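Local coordinates for saframycin Mx1 synthetase B (Legionella pneumophila subsp. pneumophila, PDB 3LNV), which belongs to the ANL superfamily of AMP-binding enzymes, with a large N-terminal part followed by a smaller C-terminal domain, at residues Gly89-Pro94 and Ala170-Thr175; Met186-Asn191 and Val409-Trp414. All blocks are in the same frame, centred on the assembly; numbering follows the deposited sequence.

Overall arrangement
Contacts 1 and 2 are in series along the chain, and their centres lie about 9 Å apart. Both reach the two-stranded antiparallel sheet of strands 169-174 and 184-188, one through each strand. Contact 1 sets strand 169-174 beside strand 91-95, the outermost strand of a five-stranded mixed sheet, which A92 and F171 bridge to strand 169-174. Contact 2 sets strand 184-188 and the start of helix 189-202 against the loop before helix 417-424. The two meet directly: A170 and F171 both face V187 in a classic beta bulge, and L172 packs on W414. All four segments belong to the AMP-binding region of the chain. Together they tie distant parts of the sequence together close to the bound pyrophosphate.

Contact 1: Gly89-Pro94 and Ala170-Thr175; sequences GCIAVP and AFLQYT. With POP (pyrophosphate 2-), chain C.
A92 and F171 form a single parallel beta bridge. It joins strand 91-95, the outermost strand of a mixed sheet, to strand 169-174, which leads into the glycine-rich, phosphate-binding loop known from AMP-binding enzymes. The short strand segments run 28° from parallel. A92 supplies both backbone bonds. Its N donates to A170 O at 3.2 Å. Its O accepts from L172 N at 2.9 Å, with the N-H pointing almost straight at the oxygen (162°). The next carbonyl, L172 O, meets P94, which has no N-H to give, and lies 3.4 Å from its CD. A water there donates to P94 O at 2.7 Å and to L172 O at 3.3 Å, and it accepts from Y174 N at 3.1 Å.

On one face, I91 CG2 rests on the CG of L172. V93 holds CG1 opposite its own N (chi1 -174°), and its two methyls divide the work. CG2 lies alongside L172 CD1. CG1 meets the edge of the Y174 ring, 3.7 Å from CE1 and near the ring plane. The Y174 hydroxyl is hydrogen-bonded to N113, which limits how the ring can move. I110 of helix 105-114 packs on V93 and Y174. On the other face, the CB atoms of A92 and F171 touch.

Past the strand end, T175 OG1 donates to pyrophosphate O2 at 2.9 Å. In this buried contact direct bonds serve A92 N, A92 O and L172 N, and water serves P94 O, L172 O and Y174 N. The strand leading to T175 is thus held at A170 and L172, and by water at Y174.

Contact 2: Met186-Asn191 and Val409-Trp414; sequences MVSHHN and VAKGYW
M186 and the loop residues K411 and G412 are joined by two backbone hydrogen bonds. M186 N donates to G412 O at 2.9 Å. K411 N donates to M186 O, also at 2.9 Å; this bond is nearly straight (169°) and lies in the carbonyl plane. One strand residue thus uses both its N-H and its C=O on the loop. A410 CB sits against the same carbonyl, 3.3 Å from M186 O. G412 has backbone angles that suit glycine, and its O turns toward the strand. Within 186-191, S188 OG accepts from N191 N at 2.9 Å and caps helix 189-202.

The apolar packing centres on M186, modelled as selenomethionine. Its CG lies at the edge of the W414 ring, near the ring plane and 4.0 Å from CE3. The two side chains cross at about a right angle. SE stands 5.4 Å from the centroid of the six-membered ring in an oblique Met-aromatic contact, and also lies against the G412 backbone. A bend at chi3 (52°) swings CE back toward K411 CB. The aliphatic part of K411 continues the row, with CG 3.9 Å from S188 CB.

The CB of Y413 points away from 186-191, and its ring packs on V185. Its hydroxyl is hydrogen-bonded to E331, and its side chain comes to about 4 Å from the bound pyrophosphate at the nearest atoms. W414 also packs on L172. The polar backbone sets the register of loop against strand, while selenium, indole and lysine methylenes fill the adjoining surface. This is consistent with a loop held so that Y413 stays beside the pyrophosphate.

Contact 1: Gly89-Pro94 and Ala170-Thr175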
loop_
_atom_site.group_PDB
_atom_site.type_symbol
_atom_site.label_atom_id
_atom_site.label_comp_id
_atom_site.label_asym_id
_atom_site.label_seq_id
_atom_site.Cartn_x
_atom_site.Cartn_y
_atom_site.Cartn_z
ATOM N N GLY A 89 0.988 2.933 -25.297
ATOM C CA GLY A 89 1.916 4.008 -24.968
ATOM C C GLY A 89 1.323 5.122 -24.120
ATOM O O GLY A 89 1.898 6.212 -24.000
ATOM N N CYS A 90 0.156 4.880 -23.537
ATOM C CA CYS A 90 -0.449 5.892 -22.669
ATOM C C CYS A 90 0.015 5.674 -21.224
ATOM O O CYS A 90 0.369 4.577 -20.834
ATOM C CB CYS A 90 -1.980 5.800 -22.723
ATOM S SG CYS A 90 -2.684 6.133 -24.366
ATOM N N ILE A 91 -0.020 6.727 -20.436
ATOM C CA ILE A 91 0.424 6.667 -19.062
ATOM C C ILE A 91 -0.791 6.304 -18.225
ATOM O O ILE A 91 -1.758 7.076 -18.149
ATOM C CB ILE A 91 0.978 8.039 -18.648
ATOM C CG1 ILE A 91 2.248 8.348 -19.436
ATOM C CG2 ILE A 91 1.260 8.087 -17.175
ATOM C CD1 ILE A 91 2.678 9.803 -19.287
ATOM N N ALA A 92 -0.788 5.105 -17.659
ATOM C CA ALA A 92 -1.896 4.692 -16.819
ATOM C C ALA A 92 -1.952 5.489 -15.526
ATOM O O ALA A 92 -0.917 5.762 -14.915
ATOM C CB ALA A 92 -1.762 3.200 -16.481
ATOM N N VAL A 93 -3.161 5.812 -15.071
ATOM C CA VAL A 93 -3.326 6.494 -13.793
ATOM C C VAL A 93 -4.366 5.764 -12.935
ATOM O O VAL A 93 -5.556 6.061 -12.987
ATOM C CB VAL A 93 -3.728 7.971 -13.980
ATOM C CG1 VAL A 93 -3.742 8.683 -12.628
ATOM C CG2 VAL A 93 -2.757 8.678 -14.979
ATOM N N PRO A 94 -3.912 4.771 -12.165
ATOM C CA PRO A 94 -4.818 3.937 -11.366
ATOM C C PRO A 94 -5.305 4.703 -10.144
ATOM O O PRO A 94 -4.483 5.274 -9.424
ATOM C CB PRO A 94 -3.923 2.773 -10.907
ATOM C CG PRO A 94 -2.686 2.872 -11.679
ATOM C CD PRO A 94 -2.533 4.264 -12.174
ATOM N N ALA A 170 5.584 5.057 -17.803
ATOM C CA ALA A 170 4.618 3.945 -17.968
ATOM C C ALA A 170 3.340 4.226 -17.185
ATOM O O ALA A 170 2.226 4.052 -17.685
ATOM C CB ALA A 170 5.257 2.645 -17.474
ATOM N N PHE A 171 3.485 4.647 -15.934
ATOM C CA PHE A 171 2.294 5.003 -15.161
ATOM C C PHE A 171 2.559 6.044 -14.095
ATOM O O PHE A 171 3.728 6.312 -13.715
ATOM C CB PHE A 171 1.645 3.748 -14.552
ATOM C CG PHE A 171 2.527 3.020 -13.576
ATOM C CD1 PHE A 171 2.242 3.036 -12.223
ATOM C CD2 PHE A 171 3.625 2.301 -14.018
ATOM C CE1 PHE A 171 3.069 2.362 -11.316
ATOM C CE2 PHE A 171 4.451 1.619 -13.113
ATOM C CZ PHE A 171 4.158 1.655 -11.771
ATOM N N LEU A 172 1.492 6.655 -13.597
ATOM C CA LEU A 172 1.668 7.512 -12.424
ATOM C C LEU A 172 1.213 6.749 -11.175
ATOM O O LEU A 172 0.186 6.090 -11.193
ATOM C CB LEU A 172 0.847 8.801 -12.547
ATOM C CG LEU A 172 1.065 9.760 -13.715
ATOM C CD1 LEU A 172 0.202 11.038 -13.548
ATOM C CD2 LEU A 172 2.554 10.123 -13.843
ATOM N N GLN A 173 1.955 6.837 -10.081
ATOM C CA GLN A 173 1.391 6.317 -8.828
ATOM C C GLN A 173 1.350 7.399 -7.763
ATOM O O GLN A 173 2.382 7.932 -7.350
ATOM C CB GLN A 173 2.038 4.998 -8.330
ATOM C CG GLN A 173 3.545 4.936 -8.283
ATOM C CD GLN A 173 4.101 3.809 -7.364
ATOM O OE1 GLN A 173 3.355 3.118 -6.649
ATOM N NE2 GLN A 173 5.421 3.664 -7.361
ATOM N N TYR A 174 0.136 7.739 -7.358
ATOM C CA TYR A 174 -0.098 8.767 -6.361
ATOM C C TYR A 174 0.198 8.309 -4.953
ATOM O O TYR A 174 -0.377 7.325 -4.487
ATOM C CB TYR A 174 -1.530 9.286 -6.471
ATOM C CG TYR A 174 -1.638 10.201 -7.645
ATOM C CD1 TYR A 174 -1.961 9.708 -8.897
ATOM C CD2 TYR A 174 -1.328 11.547 -7.517
ATOM C CE1 TYR A 174 -2.005 10.535 -9.993
ATOM C CE2 TYR A 174 -1.381 12.386 -8.598
ATOM C CZ TYR A 174 -1.718 11.880 -9.828
ATOM O OH TYR A 174 -1.768 12.718 -10.905
ATOM N N THR A 175 1.086 9.035 -4.273
ATOM C CA THR A 175 1.522 8.619 -2.933
ATOM C C THR A 175 0.319 8.350 -2.021
ATOM O O THR A 175 -0.807 8.789 -2.304
ATOM C CB THR A 175 2.551 9.608 -2.290
ATOM O OG1 THR A 175 2.024 10.932 -2.268
ATOM C CG2 THR A 175 3.839 9.627 -3.088
HETATM P P1 POP C . 3.335 10.445 1.306
HETATM O O1 POP C . 2.917 8.989 1.394
HETATM O O2 POP C . 2.287 11.280 0.611
HETATM O O3 POP C . 3.452 11.072 2.676
HETATM O O POP C . 4.687 10.608 0.437
HETATM P P2 POP C . 6.082 9.790 0.357
HETATM O O4 POP C . 5.944 8.587 -0.602
HETATM O O5 POP C . 6.625 9.315 1.689
HETATM O O6 POP C . 7.052 10.833 -0.168
HETATM O O HOH W 1 -1.935 5.895 -8.695
#

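Contact 2: Met186-Asn191 and Val409-Trp414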
loop_
_atom_site.group_PDB
_atom_site.type_symbol
_atom_site.label_atom_id
_atom_site.label_comp_id
_atom_site.label_asym_id
_atom_site.label_seq_id
_atom_site.Cartn_x
_atom_site.Cartn_y
_atom_site.Cartn_z
HETATM N N MSE A 186 6.092 9.580 -11.190
HETATM C CA MSE A 186 6.241 9.194 -12.589
HETATM C C MSE A 186 7.175 7.980 -12.738
HETATM O O MSE A 186 8.384 8.107 -12.646
HETATM C CB MSE A 186 6.796 10.388 -13.384
HETATM C CG MSE A 186 5.962 11.647 -13.249
HETATM SE SE MSE A 186 6.974 13.304 -13.682
HETATM C CE MSE A 186 7.681 12.775 -15.415
ATOM N N VAL A 187 6.600 6.813 -13.001
ATOM C CA VAL A 187 7.374 5.589 -13.072
ATOM C C VAL A 187 7.634 5.237 -14.533
ATOM O O VAL A 187 6.706 4.964 -15.288
ATOM C CB VAL A 187 6.656 4.463 -12.296
ATOM C CG1 VAL A 187 7.414 3.139 -12.405
ATOM C CG2 VAL A 187 6.524 4.882 -10.811
ATOM N N SER A 188 8.900 5.290 -14.934
ATOM C CA SER A 188 9.251 5.012 -16.319
ATOM C C SER A 188 9.258 3.500 -16.570
ATOM O O SER A 188 9.275 2.696 -15.628
ATOM C CB SER A 188 10.626 5.618 -16.659
ATOM O OG SER A 188 11.712 4.829 -16.148
ATOM N N HIS A 189 9.242 3.104 -17.838
ATOM C CA HIS A 189 9.363 1.678 -18.150
ATOM C C HIS A 189 10.656 1.067 -17.536
ATOM O O HIS A 189 10.652 -0.034 -16.995
ATOM C CB HIS A 189 9.284 1.455 -19.671
ATOM C CG HIS A 189 7.880 1.496 -20.209
ATOM N ND1 HIS A 189 6.984 0.460 -20.030
ATOM C CD2 HIS A 189 7.211 2.455 -20.890
ATOM C CE1 HIS A 189 5.832 0.770 -20.599
ATOM N NE2 HIS A 189 5.938 1.981 -21.122
ATOM N N HIS A 190 11.757 1.782 -17.641
ATOM C CA HIS A 190 13.026 1.314 -17.090
ATOM C C HIS A 190 12.960 1.226 -15.554
ATOM O O HIS A 190 13.484 0.281 -14.962
ATOM C CB HIS A 190 14.138 2.285 -17.502
ATOM C CG HIS A 190 15.522 1.760 -17.282
ATOM N ND1 HIS A 190 16.481 2.455 -16.581
ATOM C CD2 HIS A 190 16.123 0.622 -17.702
ATOM C CE1 HIS A 190 17.608 1.769 -16.568
ATOM N NE2 HIS A 190 17.419 0.651 -17.239
ATOM N N ASN A 191 12.341 2.224 -14.917
ATOM C CA ASN A 191 12.132 2.189 -13.456
ATOM C C ASN A 191 11.432 0.898 -13.077
ATOM O O ASN A 191 11.827 0.201 -12.142
ATOM C CB ASN A 191 11.194 3.298 -12.981
ATOM C CG ASN A 191 11.841 4.688 -12.962
ATOM O OD1 ASN A 191 13.067 4.851 -12.890
ATOM N ND2 ASN A 191 11.008 5.679 -13.022
ATOM N N VAL A 409 14.746 4.680 -8.875
ATOM C CA VAL A 409 14.324 6.028 -8.471
ATOM C C VAL A 409 13.480 6.711 -9.571
ATOM O O VAL A 409 13.918 6.846 -10.707
ATOM C CB VAL A 409 15.522 6.898 -8.048
ATOM C CG1 VAL A 409 15.077 8.365 -7.797
ATOM C CG2 VAL A 409 16.192 6.296 -6.789
ATOM N N ALA A 410 12.262 7.121 -9.231
ATOM C CA ALA A 410 11.322 7.634 -10.252
ATOM C C ALA A 410 11.702 8.985 -10.866
ATOM O O ALA A 410 12.669 9.636 -10.447
ATOM C CB ALA A 410 9.906 7.703 -9.699
ATOM N N LYS A 411 10.901 9.411 -11.831
ATOM C CA LYS A 411 11.252 10.532 -12.674
ATOM C C LYS A 411 10.761 11.897 -12.166
ATOM O O LYS A 411 11.122 12.934 -12.729
ATOM C CB LYS A 411 10.739 10.325 -14.111
ATOM C CG LYS A 411 11.247 9.070 -14.863
ATOM C CD LYS A 411 12.571 8.568 -14.378
ATOM C CE LYS A 411 13.762 9.357 -14.880
ATOM N NZ LYS A 411 15.034 8.790 -14.243
ATOM N N GLY A 412 9.933 11.899 -11.130
ATOM C CA GLY A 412 9.425 13.149 -10.583
ATOM C C GLY A 412 7.969 13.016 -10.193
ATOM O O GLY A 412 7.445 11.899 -10.131
ATOM N N TYR A 413 7.330 14.145 -9.897
ATOM C CA TYR A 413 5.899 14.192 -9.625
ATOM C C TYR A 413 5.209 14.883 -10.791
ATOM O O TYR A 413 5.517 16.031 -11.088
ATOM C CB TYR A 413 5.616 15.022 -8.368
ATOM C CG TYR A 413 6.240 14.505 -7.097
ATOM C CD1 TYR A 413 5.978 13.212 -6.636
ATOM C CD2 TYR A 413 7.077 15.312 -6.346
ATOM C CE1 TYR A 413 6.535 12.745 -5.453
ATOM C CE2 TYR A 413 7.642 14.861 -5.163
ATOM C CZ TYR A 413 7.374 13.579 -4.720
ATOM O OH TYR A 413 7.946 13.153 -3.546
ATOM N N TRP A 414 4.260 14.202 -11.423
ATOM C CA TRP A 414 3.607 14.708 -12.628
ATOM C C TRP A 414 3.162 16.171 -12.539
ATOM O O TRP A 414 2.415 16.557 -11.637
ATOM C CB TRP A 414 2.402 13.845 -13.000
ATOM C CG TRP A 414 1.852 14.245 -14.330
ATOM C CD1 TRP A 414 0.732 14.994 -14.565
ATOM C CD2 TRP A 414 2.442 13.986 -15.610
ATOM N NE1 TRP A 414 0.562 15.180 -15.921
ATOM C CE2 TRP A 414 1.596 14.568 -16.585
ATOM C CE3 TRP A 414 3.587 13.293 -16.033
ATOM C CZ2 TRP A 414 1.885 14.518 -17.960
ATOM C CZ3 TRP A 414 3.865 13.230 -17.409
ATOM C CH2 TRP A 414 3.013 13.841 -18.354
#